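Local coordinates for Lin0012 protein (Listeria innocua, PDB 3K17) that probably phosphorylates phosphomevalonate with ATP, as a GHMP-family kinase of the mevalonate route to isopentenyl diphosphate, at residues Q232-A235 against F236-D240; N243-H246 against F247-R250. All blocks are in the same frame, centred on the assembly; numbering follows the deposited sequence.

Contact 1: residues Q232-A235 against F236-D240; sequences QIHA and FKQED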
loop_
_atom_site.group_PDB
_atom_site.type_symbol
_atom_site.label_atom_id
_atom_site.label_comp_id
_atom_site.label_asym_id
_atom_site.label_seq_id
_atom_site.Cartn_x
_atom_site.Cartn_y
_atom_site.Cartn_z
ATOM N N GLN A 232 23.042 15.074 12.876
ATOM C CA GLN A 232 23.172 15.781 14.142
ATOM C C GLN A 232 23.855 17.131 13.925
ATOM O O GLN A 232 23.415 18.148 14.465
ATOM C CB GLN A 232 23.969 14.941 15.147
ATOM C CG GLN A 232 23.264 13.660 15.577
ATOM C CD GLN A 232 24.096 12.807 16.524
ATOM O OE1 GLN A 232 25.247 12.472 16.231
ATOM N NE2 GLN A 232 23.513 12.447 17.663
ATOM N N ILE A 233 24.921 17.138 13.125
ATOM C CA ILE A 233 25.652 18.370 12.848
ATOM C C ILE A 233 24.806 19.366 12.055
ATOM O O ILE A 233 24.810 20.561 12.347
ATOM C CB ILE A 233 26.968 18.092 12.073
ATOM C CG1 ILE A 233 27.915 17.250 12.932
ATOM C CG2 ILE A 233 27.654 19.408 11.711
ATOM C CD1 ILE A 233 28.326 17.922 14.229
ATOM N N HIS A 234 24.080 18.880 11.054
ATOM C CA HIS A 234 23.243 19.765 10.257
ATOM C C HIS A 234 22.215 20.442 11.158
ATOM O O HIS A 234 21.921 21.628 11.001
ATOM C CB HIS A 234 22.518 18.987 9.164
ATOM C CG HIS A 234 21.672 19.848 8.279
ATOM N ND1 HIS A 234 22.211 20.735 7.372
ATOM C CD2 HIS A 234 20.329 19.987 8.189
ATOM C CE1 HIS A 234 21.235 21.383 6.761
ATOM N NE2 HIS A 234 20.083 20.949 7.238
ATOM N N ALA A 235 21.670 19.681 12.100
ATOM C CA ALA A 235 20.685 20.218 13.027
ATOM C C ALA A 235 21.361 21.233 13.938
ATOM O O ALA A 235 20.784 22.272 14.258
ATOM C CB ALA A 235 20.072 19.100 13.853
ATOM N N PHE A 236 22.585 20.924 14.355
ATOM C CA PHE A 236 23.340 21.824 15.213
ATOM C C PHE A 236 23.482 23.165 14.501
ATOM O O PHE A 236 23.385 24.225 15.115
ATOM C CB PHE A 236 24.727 21.252 15.501
ATOM C CG PHE A 236 25.632 22.209 16.221
ATOM C CD1 PHE A 236 25.358 22.594 17.530
ATOM C CD2 PHE A 236 26.741 22.750 15.580
ATOM C CE1 PHE A 236 26.174 23.506 18.193
ATOM C CE2 PHE A 236 27.566 23.665 16.235
ATOM C CZ PHE A 236 27.281 24.044 17.543
ATOM N N LYS A 237 23.723 23.101 13.198
ATOM C CA LYS A 237 23.873 24.293 12.377
ATOM C C LYS A 237 22.636 25.191 12.486
ATOM O O LYS A 237 22.743 26.416 12.461
ATOM C CB LYS A 237 24.095 23.880 10.920
ATOM C CG LYS A 237 24.178 25.030 9.936
ATOM C CD LYS A 237 24.398 24.520 8.518
ATOM C CE LYS A 237 24.405 25.662 7.516
ATOM N NZ LYS A 237 24.615 25.180 6.121
ATOM N N GLN A 238 21.467 24.572 12.618
ATOM C CA GLN A 238 20.207 25.305 12.724
ATOM C C GLN A 238 19.926 25.705 14.172
ATOM O O GLN A 238 19.318 26.738 14.438
ATOM C CB GLN A 238 19.057 24.436 12.218
ATOM C CG GLN A 238 19.367 23.660 10.948
ATOM C CD GLN A 238 19.551 24.551 9.734
ATOM O OE1 GLN A 238 19.927 24.080 8.660
ATOM N NE2 GLN A 238 19.278 25.841 9.895
ATOM N N GLU A 239 20.378 24.869 15.099
ATOM C CA GLU A 239 20.189 25.080 16.530
ATOM C C GLU A 239 21.216 26.042 17.133
ATOM O O GLU A 239 21.049 26.507 18.259
ATOM C CB GLU A 239 20.258 23.721 17.245
ATOM C CG GLU A 239 20.430 23.763 18.760
ATOM C CD GLU A 239 19.174 24.188 19.497
ATOM O OE1 GLU A 239 18.728 25.342 19.315
ATOM O OE2 GLU A 239 18.631 23.360 20.262
ATOM N N ASP A 240 22.271 26.346 16.384
ATOM C CA ASP A 240 23.320 27.237 16.878
ATOM C C ASP A 240 24.191 27.721 15.718
ATOM O O ASP A 240 25.305 27.239 15.526
ATOM C CB ASP A 240 24.190 26.488 17.890
ATOM C CG ASP A 240 25.052 27.415 18.721
ATOM O OD1 ASP A 240 25.635 28.362 18.155
ATOM O OD2 ASP A 240 25.157 27.187 19.945
#

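Contact 2: residues N243-H246 against F247-R250; sequences NYQH and FLTR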
loop_
_atom_site.group_PDB
_atom_site.type_symbol
_atom_site.label_atom_id
_atom_site.label_comp_id
_atom_site.label_asym_id
_atom_site.label_seq_id
_atom_site.Cartn_x
_atom_site.Cartn_y
_atom_site.Cartn_z
ATOM N N ASN A 243 27.839 29.346 16.811
ATOM C CA ASN A 243 28.916 28.408 17.094
ATOM C C ASN A 243 29.358 27.691 15.824
ATOM O O ASN A 243 30.552 27.521 15.588
ATOM C CB ASN A 243 28.467 27.385 18.141
ATOM C CG ASN A 243 28.478 27.951 19.549
ATOM O OD1 ASN A 243 27.879 27.384 20.465
ATOM N ND2 ASN A 243 29.171 29.069 19.731
ATOM N N TYR A 244 28.394 27.275 15.010
ATOM C CA TYR A 244 28.711 26.578 13.770
ATOM C C TYR A 244 29.533 27.484 12.867
ATOM O O TYR A 244 30.500 27.044 12.247
ATOM C CB TYR A 244 27.433 26.155 13.042
ATOM C CG TYR A 244 27.700 25.348 11.786
ATOM C CD1 TYR A 244 28.227 24.057 11.863
ATOM C CD2 TYR A 244 27.446 25.880 10.522
ATOM C CE1 TYR A 244 28.494 23.317 10.713
ATOM C CE2 TYR A 244 27.710 25.147 9.364
ATOM C CZ TYR A 244 28.232 23.867 9.467
ATOM O OH TYR A 244 28.481 23.135 8.326
ATOM N N GLN A 245 29.151 28.757 12.799
ATOM C CA GLN A 245 29.869 29.705 11.962
ATOM C C GLN A 245 31.282 29.933 12.494
ATOM O O GLN A 245 32.211 30.181 11.725
ATOM C CB GLN A 245 29.111 31.037 11.881
ATOM C CG GLN A 245 29.719 32.024 10.895
ATOM C CD GLN A 245 29.877 31.436 9.497
ATOM O OE1 GLN A 245 28.892 31.108 8.827
ATOM N NE2 GLN A 245 31.124 31.298 9.054
ATOM N N HIS A 246 31.441 29.847 13.811
ATOM C CA HIS A 246 32.754 30.022 14.426
ATOM C C HIS A 246 33.626 28.871 13.958
ATOM O O HIS A 246 34.805 29.047 13.647
ATOM C CB HIS A 246 32.649 29.985 15.953
ATOM C CG HIS A 246 33.977 29.985 16.647
ATOM N ND1 HIS A 246 34.866 31.035 16.551
ATOM C CD2 HIS A 246 34.569 29.061 17.440
ATOM C CE1 HIS A 246 35.948 30.758 17.257
ATOM N NE2 HIS A 246 35.794 29.567 17.806
ATOM N N PHE A 247 33.030 27.683 13.926
ATOM C CA PHE A 247 33.724 26.486 13.472
ATOM C C PHE A 247 34.218 26.699 12.044
ATOM O O PHE A 247 35.403 26.538 11.758
ATOM C CB PHE A 247 32.782 25.277 13.518
ATOM C CG PHE A 247 33.283 24.089 12.743
ATOM C CD1 PHE A 247 34.483 23.474 13.078
ATOM C CD2 PHE A 247 32.560 23.598 11.660
ATOM C CE1 PHE A 247 34.959 22.387 12.342
ATOM C CE2 PHE A 247 33.026 22.513 10.921
ATOM C CZ PHE A 247 34.226 21.907 11.261
ATOM N N LEU A 248 33.302 27.073 11.155
ATOM C CA LEU A 248 33.644 27.308 9.755
ATOM C C LEU A 248 34.754 28.341 9.596
ATOM O O LEU A 248 35.775 28.080 8.962
ATOM C CB LEU A 248 32.410 27.776 8.976
ATOM C CG LEU A 248 31.259 26.786 8.771
ATOM C CD1 LEU A 248 30.162 27.467 7.956
ATOM C CD2 LEU A 248 31.760 25.535 8.052
ATOM N N THR A 249 34.539 29.523 10.163
ATOM C CA THR A 249 35.516 30.609 10.083
ATOM C C THR A 249 36.878 30.120 10.539
ATOM O O THR A 249 37.895 30.337 9.877
ATOM C CB THR A 249 35.097 31.787 10.975
ATOM O OG1 THR A 249 33.812 32.264 10.554
ATOM C CG2 THR A 249 36.130 32.921 10.889
ATOM N N ARG A 250 36.880 29.462 11.689
ATOM C CA ARG A 250 38.101 28.920 12.264
ATOM C C ARG A 250 38.700 27.892 11.295
ATOM O O ARG A 250 39.910 27.863 11.062
ATOM C CB ARG A 250 37.770 28.260 13.603
ATOM C CG ARG A 250 38.980 27.906 14.430
ATOM C CD ARG A 250 39.510 29.110 15.194
ATOM N NE ARG A 250 40.895 28.884 15.583
ATOM C CZ ARG A 250 41.908 28.917 14.728
ATOM N NH1 ARG A 250 41.686 29.175 13.448
ATOM N NH2 ARG A 250 43.141 28.676 15.147
#

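Contact 1: residues Q232-A235 against F236-D240
His234 and Gln238 meet one helical turn apart because their first torsions differ: the imidazole CG stands trans to its own N (chi1 -178°), whereas Gln238 sets CG trans to its carbonyl carbon and then bends at chi2 (-67°), folding the amide back toward the ring. OE1 comes to 3.4 Å from His234 NE2, with the amide and ring planes turned 71° against each other; the angle is too poor for a hydrogen bond. The first torsion of Gln238 sets its CG 3.3 Å from His234 O. Beneath these side chains the backbone shows how helix 226-239 ends. Phe236 N to Gln232 O and Lys237 N to Ile233 O, each 2.9 Å, are regular alpha-helical bonds. The next one, Gln238 N to His234 O, is stretched to 3.4 Å and weak, and Gln238 N also makes a weak bond to Ala235 O, which takes a firmer one from Glu239 N at 2.8 Å. Asp240 then leaves helical backbone angles and becomes the N-cap of helix 241-264, its OD1 accepting from Asn243 N. Phe236 and Ile233 pack on helix 267-288, and the extended Lys237 carries NZ to a salt bridge with Glu25. On another face, His234, Ala235 and Gln238 pack on Ser231 of the second subunit, whose Lys228 NZ donates to Gln238 O.

Contact 2: residues N243-H246 against F247-R250
Asn243 reaches Phe247 through its backbone, Phe247 N donating to Asn243 O at 3.0 Å in one of the i to i+4 bonds of helix 241-264. Tyr244 adds a side-chain contact to its own such bond, from Leu248 N. Its ring swings out with CG trans to the backbone N (chi1 -176°), and Leu248 CG lies over one face, 4.0 Å from Tyr244 CE2; the nearest approach of the two side chains is Leu248 CD1 to that same CE2, at 3.7 Å. Phe247 approaches the tyrosine more loosely and obliquely, its CD2 4.2 Å from Tyr244 CE1. At Gln245 the carbonyl oxygen is gripped twice, by Thr249 N and by Thr249 OG1, both at 2.9 Å and from opposite faces of the carbonyl plane. The hydroxyl can turn back onto the preceding turn because OG1 lies beside the backbone N (chi1 -59°). Gln245 itself bends at chi2, bringing NE2 to 3.8 Å from Leu248 CB, and its side chain runs roughly at right angles to those of Leu248 and Thr249. His246 O receives Arg250 N, and the arginine side chain leads away to salt bridges with Glu253 and with Glu276 of helix 267-288. Phe247 packs on Ile280 and Leu284 of that helix and on Tyr21 and Ala22 in a loop following strand 7-18, while Tyr244 rests against helix 226-239.

Contact 1 closes helix 226-239 and ends at Asp240, where the chain turns into helix 241-264; contact 2 lies near the start of that second helix, and the two centres are about 12 Å apart. The two consecutive helices meet at a steep angle round the turn: Lys237 CG lies 3.4 Å from Tyr244 CD2, Phe236 CZ is 3.6 Å from Asn243 CB, and Ile233 CG2 reaches Tyr244 CE1 at 4.1 Å. Glu25 joins both contacts, since its OE2 takes the salt bridge from Lys237 NZ and the hydrogen bond from Tyr244 OH. Phe236 and Phe247 also share Leu284 of helix 267-288. Each contact is centred about 23 Å from the centre of the chain.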